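Local coordinates for hypothetical protein Rv0793 (Mycobacterium tuberculosis, PDB 1Y0H) that forms a homodimer and is a putative monooxygenase that might act in antibiotic biosynthesis, or may scavenge reactive oxygen species to help evade host defences, at residues D27-I30 and T31-A35; Y45-D49 and G50-V54; R60-I63 and A64-H68; P72-L75 and N76-Q80. All coordinates share one frame; numbering follows the deposited sequence. Where two conformers were deposited one is given.

Interaction 1: residues D27-I30 and T31-A35; sequences DAMI and TPTRA
The carbonyl oxygen of M29 takes two hydrogen bonds from a single residue one turn ahead. T33 N donates to M29 O at 3.0 Å and T33 OG1 at 2.6 Å, the two donors arriving from opposite faces of the carbonyl plane. The hydroxyl gets there because T33 OG1 lies beside its own backbone N (chi1 -54°), folded back against the helix. R34 N closes the next turn on I30 O at 2.9 Å. Two residues earlier, P32 has no N-H to give to A28 O, and its ring carbon CG rests 3.3 Å from that oxygen. A water mends the neighbouring step, donating to D27 O and accepting from T31 N at 2.8 Å. This proline kink lies in helix 19-35, which packs on the antiparallel sheet of the ferredoxin-like fold. Apolar contact comes from I30, whose CG2 methyl sits over the centre of the R34 guanidinium face, 3.3 Å from CZ. R34 is extended from CG to NE; its NE donates to Y42 O and its NH2 forms a salt bridge with D98 of the second subunit. M29 CE lies 3.9 Å from T33 OG1, and both side chains also touch H73.

Interaction 2: residues Y45-D49 and G50-V54; sequences YESAD and GGELV
S47 and E52 are joined twice where the hairpin closes. S47 N donates to E52 O at 2.8 Å, nearly straight at 170°, and E52 N returns a bond to S47 OG at 3.1 Å. S47 OG in turn donates to D49 OD2 at 2.7 Å, meeting that oxygen nearly along its C-O axis, while G51 N reaches the same OD2 at 3.0 Å from above the carboxylate plane. With chi1 of 80°, D49 CG stands between its backbone N and carbonyl carbon, which brings the carboxylate back over the turn.

The packed end lies further along the strands. Y45 and V54 form a hydrogen-bonded antiparallel pair, and their side chains share a sheet face on which both pack against L94 of the second subunit. On the other face, in the non-hydrogen-bonded pair, E46 CB meets L53 CD2 at 3.7 Å; L53 continues onto L22, and E46 forms a salt bridge with R19. The turn itself is the solvent side: A48, D49 and G51 are exposed, and G50 has a positive phi of 79°. G50 N bonds to S47 O at 2.8 Å, closing the type I turn S47-G50 of a beta hairpin whose strand 39-47 pairs with a strand of the other subunit.

Interaction 3: residues R60-I63 and A64-H68; sequences RSRI and ALDEH. With ACT (acetate ion), chain C.
D66 OD1 is gripped by two nitrogens of the R62 guanidinium, unequally: NE donates at 3.0 Å and almost straight (170°), NH2 only weakly at 3.5 Å. The oxygen lies in the guanidinium plane, at its edge, and is met from its syn side but well out of the carboxylate plane; the two planes stand 71° apart. This salt bridge spans one helical turn. R62 reaches it with CG anti to the backbone N and a bend at chi2 (62°), which carries the guanidinium across to D66, one turn further on. L65 CD2 comes in over one face of the same group, 4.0 Å from R62 CD, so an aliphatic branch backs the charged pair.

At the start of the helix S61 is the N-cap. Its OG accepts from A64 N at 2.9 Å, satisfying an amide of the first turn, and S61 O takes a longer bond from L65 N at 3.3 Å. D66 N to R62 O and E67 N to I63 O carry the regular pattern onward. At the far end H68 NE2 donates to an acetate ion, probably from the crystallisation liquor, at 2.7 Å; Y42 OH binds the same acetate, and H68 ND1 bonds to E36. Helix 62-69 follows strand 53-59, with A64 and L65 resting on Y59, L65 reaching V6 and V8 of strand 6-12, and H68 touching M29 and T33 of helix 19-35.

Interaction 4: residues P72-L75 and N76-Q80; sequences PHYL and NYRAQ. With ACT (acetate ion), chain D.
Y74 OH donates to OXT of a second acetate ion, probably also from the crystallisation liquor, at 2.6 Å, while R78 NH1 lies 2.7 Å from Y74 OH but at an angle too poor for a hydrogen bond. The three groups gather on one side of helix 72-78, a short helix beside helix 19-35 in this ferredoxin-like subunit. Both the acetate oxygen and R78 NH1 lie at the edge of the Y74 ring, in its plane. Y74 and R78 run side by side, the guanidinium turned 78° from the ring. Because Y74 CG is anti to the backbone N (chi1 -178°), the ring extends alongside R78. Y77 meets Y74 obliquely, its CD2 above one face towards the rim and its CE2 3.8 Å from Y74 CE1.

The backbone amides are satisfied in regular helical steps: N76 N by P72 O, Y77 N by H73 O, R78 N by Y74 O at 2.8 Å, and A79 N by L75 O. H73 O has a second donor, a water that also accepts from N76 ND2 at 3.0 Å and so bridges backbone to side chain. The imidazole of H73 is held elsewhere, its NE2 bonded to E36, and S71 OG takes the Y74 amide. Near the helix end the side chain of Q80 turns back, and its NE2 donates to N76 O at 3.2 Å from well above the carbonyl plane.

All four contacts are local and follow one another along the chain in series, without nesting or crossing. Interaction 1 lies in the last turns of helix 19-35; strand 39-47 then leads to interaction 2, the only one of the four to close a loop between strands, at the hairpin to strand 53-59. Interaction 3 begins helix 62-69, and interaction 4 occupies the next helix, 72-78. Centres of interactions 2 and 3 are about 26 Å apart, on opposite sides of the chain's centre. Interactions 1, 3 and 4 instead meet where helices 19-35, 62-69 and 72-78 come together, with H68 O packed on Y74 CB. Interactions 1 and 2 both reach the second subunit.

Interaction 1: residues D27-I30 and T31-A35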
loop_
_atom_site.group_PDB
_atom_site.type_symbol
_atom_site.label_atom_id
_atom_site.label_comp_id
_atom_site.label_asym_id
_atom_site.label_seq_id
_atom_site.Cartn_x
_atom_site.Cartn_y
_atom_site.Cartn_z
ATOM N N ASP A 27 -4.336 9.112 13.862
ATOM C CA ASP A 27 -3.119 9.614 14.503
ATOM C C ASP A 27 -2.827 8.889 15.804
ATOM O O ASP A 27 -1.671 8.561 16.090
ATOM C CB ASP A 27 -3.222 11.114 14.815
ATOM C CG ASP A 27 -2.983 12.007 13.599
ATOM O OD1 ASP A 27 -2.437 11.559 12.573
ATOM O OD2 ASP A 27 -3.344 13.214 13.683
ATOM N N ALA A 28 -3.872 8.642 16.589
ATOM C CA ALA A 28 -3.735 8.033 17.911
ATOM C C ALA A 28 -3.271 6.577 17.849
ATOM O O ALA A 28 -2.833 6.018 18.851
ATOM C CB ALA A 28 -5.039 8.139 18.677
ATOM N N MET A 29 -3.376 5.978 16.670
ATOM C CA MET A 29 -2.959 4.589 16.457
ATOM C C MET A 29 -1.464 4.485 16.219
ATOM O O MET A 29 -0.878 3.423 16.407
ATOM C CB MET A 29 -3.680 4.008 15.246
ATOM C CG MET A 29 -5.163 3.703 15.492
ATOM S SD MET A 29 -5.412 2.304 16.607
ATOM C CE MET A 29 -4.911 0.941 15.558
ATOM N N ILE A 30 -0.857 5.576 15.765
ATOM C CA ILE A 30 0.498 5.521 15.226
ATOM C C ILE A 30 1.558 5.159 16.258
ATOM O O ILE A 30 2.309 4.209 16.065
ATOM C CB ILE A 30 0.874 6.812 14.443
ATOM C CG1 ILE A 30 -0.061 6.952 13.238
ATOM C CG2 ILE A 30 2.325 6.748 13.983
ATOM C CD1 ILE A 30 0.171 8.215 12.415
ATOM N N THR A 31 1.625 5.908 17.358
ATOM C CA THR A 31 2.624 5.598 18.390
ATOM C C THR A 31 2.511 4.167 18.985
ATOM O O THR A 31 3.498 3.422 18.950
ATOM C CB THR A 31 2.695 6.703 19.453
ATOM O OG1 THR A 31 3.367 7.821 18.868
ATOM C CG2 THR A 31 3.478 6.249 20.672
ATOM N N PRO A 32 1.323 3.785 19.510
ATOM C CA PRO A 32 1.207 2.427 20.068
ATOM C C PRO A 32 1.403 1.319 19.034
ATOM O O PRO A 32 1.949 0.268 19.382
ATOM C CB PRO A 32 -0.214 2.381 20.636
ATOM C CG PRO A 32 -0.950 3.521 19.988
ATOM C CD PRO A 32 0.073 4.552 19.654
ATOM N N THR A 33 0.991 1.539 17.784
ATOM C CA THR A 33 1.189 0.500 16.771
ATOM C C THR A 33 2.655 0.373 16.387
ATOM O O THR A 33 3.176 -0.733 16.336
ATOM C CB THR A 33 0.332 0.700 15.516
ATOM O OG1 THR A 33 -1.048 0.835 15.904
ATOM C CG2 THR A 33 0.499 -0.524 14.603
ATOM N N ARG A 34 3.332 1.492 16.143
ATOM C CA ARG A 34 4.768 1.425 15.829
ATOM C C ARG A 34 5.559 0.802 16.980
ATOM O O ARG A 34 6.606 0.208 16.745
ATOM C CB ARG A 34 5.347 2.799 15.475
ATOM C CG ARG A 34 4.916 3.292 14.106
ATOM C CD ARG A 34 5.536 4.653 13.807
ATOM N NE ARG A 34 5.014 5.203 12.564
ATOM C CZ ARG A 34 5.093 6.479 12.206
ATOM N NH1 ARG A 34 5.692 7.374 12.990
ATOM N NH2 ARG A 34 4.579 6.856 11.045
ATOM N N ALA A 35 5.047 0.946 18.206
ATOM C CA ALA A 35 5.701 0.409 19.411
ATOM C C ALA A 35 5.549 -1.104 19.574
ATOM O O ALA A 35 6.287 -1.716 20.354
ATOM C CB ALA A 35 5.219 1.132 20.663
HETATM O O HOH W 1 0.171 8.232 18.046
#

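Interaction 2: residues Y45-D49 and G50-V54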
loop_
_atom_site.group_PDB
_atom_site.type_symbol
_atom_site.label_atom_id
_atom_site.label_comp_id
_atom_site.label_asym_id
_atom_site.label_seq_id
_atom_site.Cartn_x
_atom_site.Cartn_y
_atom_site.Cartn_z
ATOM N N TYR A 45 -0.955 8.131 4.890
ATOM C CA TYR A 45 -0.935 8.957 3.686
ATOM C C TYR A 45 -2.315 9.511 3.394
ATOM O O TYR A 45 -3.314 9.013 3.917
ATOM C CB TYR A 45 -0.539 8.113 2.474
ATOM C CG TYR A 45 0.758 7.376 2.631
ATOM C CD1 TYR A 45 0.803 6.112 3.230
ATOM C CD2 TYR A 45 1.940 7.931 2.162
ATOM C CE1 TYR A 45 2.009 5.441 3.373
ATOM C CE2 TYR A 45 3.138 7.274 2.299
ATOM C CZ TYR A 45 3.163 6.032 2.906
ATOM O OH TYR A 45 4.356 5.377 3.040
ATOM N N GLU A 46 -2.368 10.533 2.544
ATOM C CA GLU A 46 -3.641 10.877 1.890
ATOM C C GLU A 46 -3.546 10.641 0.386
ATOM O O GLU A 46 -2.482 10.798 -0.200
ATOM C CB GLU A 46 -4.089 12.314 2.196
ATOM C CG GLU A 46 -3.191 13.418 1.682
ATOM C CD GLU A 46 -3.818 14.819 1.780
ATOM O OE1 GLU A 46 -3.490 15.659 0.921
ATOM O OE2 GLU A 46 -4.621 15.093 2.708
ATOM N N SER A 47 -4.651 10.257 -0.243
ATOM C CA SER A 47 -4.623 10.034 -1.684
ATOM C C SER A 47 -4.417 11.377 -2.375
ATOM O O SER A 47 -4.820 12.413 -1.845
ATOM C CB SER A 47 -5.907 9.367 -2.165
ATOM O OG SER A 47 -7.000 10.225 -1.957
ATOM N N ALA A 48 -3.812 11.339 -3.560
ATOM C CA ALA A 48 -3.448 12.557 -4.285
ATOM C C ALA A 48 -4.669 13.425 -4.560
ATOM O O ALA A 48 -4.565 14.645 -4.622
ATOM C CB ALA A 48 -2.753 12.208 -5.579
ATOM N N ASP A 49 -5.824 12.783 -4.709
ATOM C CA ASP A 49 -7.080 13.489 -4.973
ATOM C C ASP A 49 -7.822 13.903 -3.695
ATOM O O ASP A 49 -8.900 14.493 -3.760
ATOM C CB ASP A 49 -7.977 12.658 -5.902
ATOM C CG ASP A 49 -8.734 11.547 -5.176
ATOM O OD1 ASP A 49 -9.682 11.007 -5.784
ATOM O OD2 ASP A 49 -8.397 11.200 -4.022
ATOM N N GLY A 50 -7.237 13.574 -2.545
ATOM C CA GLY A 50 -7.729 14.032 -1.243
ATOM C C GLY A 50 -8.927 13.287 -0.678
ATOM O O GLY A 50 -9.345 13.560 0.440
ATOM N N GLY A 51 -9.470 12.345 -1.442
ATOM C CA GLY A 51 -10.701 11.656 -1.064
ATOM C C GLY A 51 -10.520 10.551 -0.034
ATOM O O GLY A 51 -11.470 10.187 0.658
ATOM N N GLU A 52 -9.305 10.015 0.059
ATOM C CA GLU A 52 -9.011 8.911 0.972
ATOM C C GLU A 52 -7.822 9.194 1.871
ATOM O O GLU A 52 -6.859 9.860 1.469
ATOM C CB GLU A 52 -8.627 7.638 0.207
ATOM C CG GLU A 52 -9.611 7.054 -0.764
ATOM C CD GLU A 52 -8.941 5.967 -1.603
ATOM O OE1 GLU A 52 -8.137 5.190 -1.033
ATOM O OE2 GLU A 52 -9.182 5.902 -2.829
ATOM N N LEU A 53 -7.875 8.632 3.073
ATOM C CA LEU A 53 -6.686 8.467 3.880
ATOM C C LEU A 53 -6.297 6.993 3.777
ATOM O O LEU A 53 -7.160 6.120 3.673
ATOM C CB LEU A 53 -6.926 8.892 5.334
ATOM C CG LEU A 53 -7.340 10.352 5.588
ATOM C CD1 LEU A 53 -7.266 10.633 7.074
ATOM C CD2 LEU A 53 -6.455 11.331 4.810
ATOM N N VAL A 54 -4.999 6.724 3.745
ATOM C CA VAL A 54 -4.516 5.363 3.506
ATOM C C VAL A 54 -3.438 5.027 4.519
ATOM O O VAL A 54 -2.509 5.821 4.717
ATOM C CB VAL A 54 -3.947 5.223 2.075
ATOM C CG1 VAL A 54 -3.398 3.808 1.842
ATOM C CG2 VAL A 54 -5.027 5.596 1.023
#

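Interaction 3: residues R60-I63 and A64-H68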
loop_
_atom_site.group_PDB
_atom_site.type_symbol
_atom_site.label_atom_id
_atom_site.label_comp_id
_atom_site.label_asym_id
_atom_site.label_seq_id
_atom_site.Cartn_x
_atom_site.Cartn_y
_atom_site.Cartn_z
ATOM N N ARG A 60 5.869 -8.225 11.177
ATOM C CA ARG A 60 6.930 -9.212 11.077
ATOM C C ARG A 60 6.379 -10.618 10.831
ATOM O O ARG A 60 7.100 -11.492 10.359
ATOM C CB ARG A 60 7.818 -9.163 12.326
ATOM C CG ARG A 60 8.366 -7.754 12.572
ATOM C CD ARG A 60 9.641 -7.696 13.411
ATOM N NE ARG A 60 10.432 -6.530 12.999
ATOM C CZ ARG A 60 10.258 -5.288 13.449
ATOM N NH1 ARG A 60 9.333 -5.013 14.360
ATOM N NH2 ARG A 60 11.026 -4.311 12.988
ATOM N N SER A 61 5.101 -10.824 11.145
ATOM C CA SER A 61 4.448 -12.133 10.973
ATOM C C SER A 61 2.942 -11.930 10.956
ATOM O O SER A 61 2.452 -10.887 11.389
ATOM C CB SER A 61 4.819 -13.078 12.130
ATOM O OG SER A 61 4.221 -12.664 13.355
ATOM N N ARG A 62 2.202 -12.922 10.459
ATOM C CA ARG A 62 0.749 -12.877 10.562
ATOM C C ARG A 62 0.302 -12.883 12.024
ATOM O O ARG A 62 -0.700 -12.241 12.375
ATOM C CB ARG A 62 0.097 -14.034 9.795
ATOM C CG ARG A 62 -1.400 -14.132 9.999
ATOM C CD ARG A 62 -2.141 -12.883 9.491
ATOM N NE ARG A 62 -3.512 -12.856 10.003
ATOM C CZ ARG A 62 -4.598 -13.024 9.249
ATOM N NH1 ARG A 62 -4.484 -13.211 7.936
ATOM N NH2 ARG A 62 -5.801 -12.993 9.810
ATOM N N ILE A 63 1.042 -13.609 12.868
ATOM C CA ILE A 63 0.793 -13.643 14.308
ATOM C C ILE A 63 0.820 -12.218 14.879
ATOM O O ILE A 63 -0.025 -11.862 15.680
ATOM C CB ILE A 63 1.817 -14.535 15.032
ATOM C CG1 ILE A 63 1.578 -16.001 14.636
ATOM C CG2 ILE A 63 1.743 -14.378 16.541
ATOM C CD1 ILE A 63 2.833 -16.830 14.664
ATOM N N ALA A 64 1.786 -11.421 14.428
ATOM C CA ALA A 64 1.921 -10.028 14.871
ATOM C C ALA A 64 0.723 -9.181 14.465
ATOM O O ALA A 64 0.307 -8.303 15.220
ATOM C CB ALA A 64 3.218 -9.408 14.335
ATOM N N LEU A 65 0.192 -9.437 13.270
ATOM C CA LEU A 65 -1.028 -8.755 12.804
ATOM C C LEU A 65 -2.206 -9.155 13.687
ATOM O O LEU A 65 -3.040 -8.331 14.018
ATOM C CB LEU A 65 -1.315 -9.084 11.336
ATOM C CG LEU A 65 -2.629 -8.554 10.768
ATOM C CD1 LEU A 65 -2.640 -7.037 10.905
ATOM C CD2 LEU A 65 -2.795 -8.985 9.315
ATOM N N ASP A 66 -2.283 -10.429 14.059
ATOM C CA ASP A 66 -3.343 -10.869 14.944
ATOM C C ASP A 66 -3.228 -10.186 16.298
ATOM O O ASP A 66 -4.232 -9.753 16.862
ATOM C CB ASP A 66 -3.324 -12.392 15.068
ATOM C CG ASP A 66 -3.645 -13.073 13.748
ATOM O OD1 ASP A 66 -4.245 -12.412 12.872
ATOM O OD2 ASP A 66 -3.296 -14.268 13.571
ATOM N N GLU A 67 -2.004 -10.056 16.803
ATOM C CA GLU A 67 -1.781 -9.333 18.070
ATOM C C GLU A 67 -2.244 -7.877 17.959
ATOM O O GLU A 67 -2.868 -7.339 18.878
ATOM C CB GLU A 67 -0.309 -9.415 18.488
ATOM C CG GLU A 67 0.214 -10.821 18.755
ATOM C CD GLU A 67 -0.129 -11.363 20.141
ATOM O OE1 GLU A 67 0.464 -12.394 20.525
ATOM O OE2 GLU A 67 -0.975 -10.771 20.852
ATOM N N HIS A 68 -1.968 -7.253 16.817
ATOM C CA HIS A 68 -2.358 -5.863 16.578
ATOM C C HIS A 68 -3.876 -5.720 16.653
ATOM O O HIS A 68 -4.396 -4.790 17.267
ATOM C CB HIS A 68 -1.840 -5.424 15.204
ATOM C CG HIS A 68 -2.354 -4.092 14.756
ATOM N ND1 HIS A 68 -2.087 -2.924 15.436
ATOM C CD2 HIS A 68 -3.109 -3.742 13.687
ATOM C CE1 HIS A 68 -2.656 -1.910 14.804
ATOM N NE2 HIS A 68 -3.281 -2.380 13.740
HETATM C C ACT C . -5.394 -0.239 11.456
HETATM O O ACT C . -4.415 -0.404 12.213
HETATM O OXT ACT C . -5.581 -1.105 10.564
HETATM C CH3 ACT C . -6.289 0.949 11.615
#

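Interaction 4: residues P72-L75 and N76-Q80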
loop_
_atom_site.group_PDB
_atom_site.type_symbol
_atom_site.label_atom_id
_atom_site.label_comp_id
_atom_site.label_asym_id
_atom_site.label_seq_id
_atom_site.Cartn_x
_atom_site.Cartn_y
_atom_site.Cartn_z
ATOM N N PRO A 72 -5.566 -2.885 22.659
ATOM C CA PRO A 72 -6.489 -1.880 23.172
ATOM C C PRO A 72 -6.655 -0.712 22.218
ATOM O O PRO A 72 -7.767 -0.197 22.069
ATOM C CB PRO A 72 -5.820 -1.418 24.480
ATOM C CG PRO A 72 -4.976 -2.538 24.874
ATOM C CD PRO A 72 -4.450 -3.111 23.598
ATOM N N HIS A 73 -5.571 -0.291 21.575
ATOM C CA HIS A 73 -5.671 0.816 20.637
ATOM C C HIS A 73 -6.495 0.432 19.406
ATOM O O HIS A 73 -7.322 1.227 18.951
ATOM C CB HIS A 73 -4.306 1.427 20.280
ATOM C CG HIS A 73 -3.235 0.422 19.990
ATOM N ND1 HIS A 73 -2.661 -0.358 20.972
ATOM C CD2 HIS A 73 -2.600 0.106 18.836
ATOM C CE1 HIS A 73 -1.744 -1.134 20.428
ATOM N NE2 HIS A 73 -1.686 -0.873 19.135
ATOM N N TYR A 74 -6.302 -0.782 18.891
ATOM C CA TYR A 74 -7.069 -1.215 17.723
ATOM C C TYR A 74 -8.547 -1.310 18.067
ATOM O O TYR A 74 -9.394 -0.865 17.304
ATOM C CB TYR A 74 -6.565 -2.547 17.167
ATOM C CG TYR A 74 -7.305 -3.012 15.926
ATOM C CD1 TYR A 74 -6.895 -2.602 14.650
ATOM C CD2 TYR A 74 -8.427 -3.828 16.030
ATOM C CE1 TYR A 74 -7.566 -3.030 13.506
ATOM C CE2 TYR A 74 -9.107 -4.256 14.897
ATOM C CZ TYR A 74 -8.674 -3.851 13.645
ATOM O OH TYR A 74 -9.344 -4.273 12.521
ATOM N N LEU A 75 -8.859 -1.892 19.215
ATOM C CA LEU A 75 -10.261 -2.089 19.569
ATOM C C LEU A 75 -10.994 -0.767 19.789
ATOM O O LEU A 75 -12.178 -0.654 19.450
ATOM C CB LEU A 75 -10.402 -3.020 20.776
ATOM C CG LEU A 75 -9.953 -4.470 20.564
ATOM C CD1 LEU A 75 -10.128 -5.241 21.856
ATOM C CD2 LEU A 75 -10.660 -5.185 19.396
ATOM N N ASN A 76 -10.296 0.222 20.342
ATOM C CA ASN A 76 -10.852 1.561 20.521
ATOM C C ASN A 76 -11.163 2.180 19.166
ATOM O O ASN A 76 -12.239 2.742 18.958
ATOM C CB ASN A 76 -9.887 2.460 21.302
ATOM C CG ASN A 76 -10.401 3.878 21.441
ATOM O OD1 ASN A 76 -11.433 4.109 22.062
ATOM N ND2 ASN A 76 -9.677 4.838 20.872
ATOM N N TYR A 77 -10.207 2.060 18.249
ATOM C CA TYR A 77 -10.345 2.558 16.891
ATOM C C TYR A 77 -11.508 1.873 16.162
ATOM O O TYR A 77 -12.317 2.539 15.519
ATOM C CB TYR A 77 -9.015 2.362 16.141
ATOM C CG TYR A 77 -9.181 1.976 14.689
ATOM C CD1 TYR A 77 -9.329 2.948 13.706
ATOM C CD2 TYR A 77 -9.201 0.633 14.300
ATOM C CE1 TYR A 77 -9.506 2.586 12.370
ATOM C CE2 TYR A 77 -9.394 0.272 12.980
ATOM C CZ TYR A 77 -9.545 1.258 12.022
ATOM O OH TYR A 77 -9.712 0.932 10.698
ATOM N N ARG A 78 -11.592 0.547 16.268
ATOM C CA ARG A 78 -12.616 -0.217 15.533
ATOM C C ARG A 78 -14.033 0.170 15.937
ATOM O O ARG A 78 -14.952 0.162 15.113
ATOM C CB ARG A 78 -12.419 -1.727 15.692
ATOM C CG ARG A 78 -13.169 -2.548 14.640
ATOM C CD ARG A 78 -12.420 -2.548 13.311
ATOM N NE ARG A 78 -13.049 -3.369 12.274
ATOM C CZ ARG A 78 -12.744 -4.644 12.017
ATOM N NH1 ARG A 78 -11.826 -5.290 12.735
ATOM N NH2 ARG A 78 -13.369 -5.286 11.038
ATOM N N ALA A 79 -14.185 0.533 17.207
ATOM C CA ALA A 79 -15.468 0.929 17.773
ATOM C C ALA A 79 -15.987 2.256 17.243
ATOM O O ALA A 79 -17.181 2.547 17.382
ATOM C CB ALA A 79 -15.359 0.993 19.295
ATOM N N GLN A 80 -15.104 3.062 16.655
ATOM C CA GLN A 80 -15.430 4.451 16.329
ATOM C C GLN A 80 -15.298 4.804 14.859
ATOM O O GLN A 80 -15.850 5.811 14.424
ATOM C CB GLN A 80 -14.474 5.404 17.027
ATOM C CG GLN A 80 -14.354 5.277 18.496
ATOM C CD GLN A 80 -13.397 6.311 19.036
ATOM O OE1 GLN A 80 -13.625 7.525 18.921
ATOM N NE2 GLN A 80 -12.305 5.842 19.614
HETATM C C ACT D . -9.086 -2.378 10.008
HETATM O O ACT D . -8.173 -1.543 9.764
HETATM O OXT ACT D . -8.748 -3.587 10.096
HETATM C CH3 ACT D . -10.512 -1.956 10.180
HETATM O O HOH W 2 -7.083 4.016 19.504
#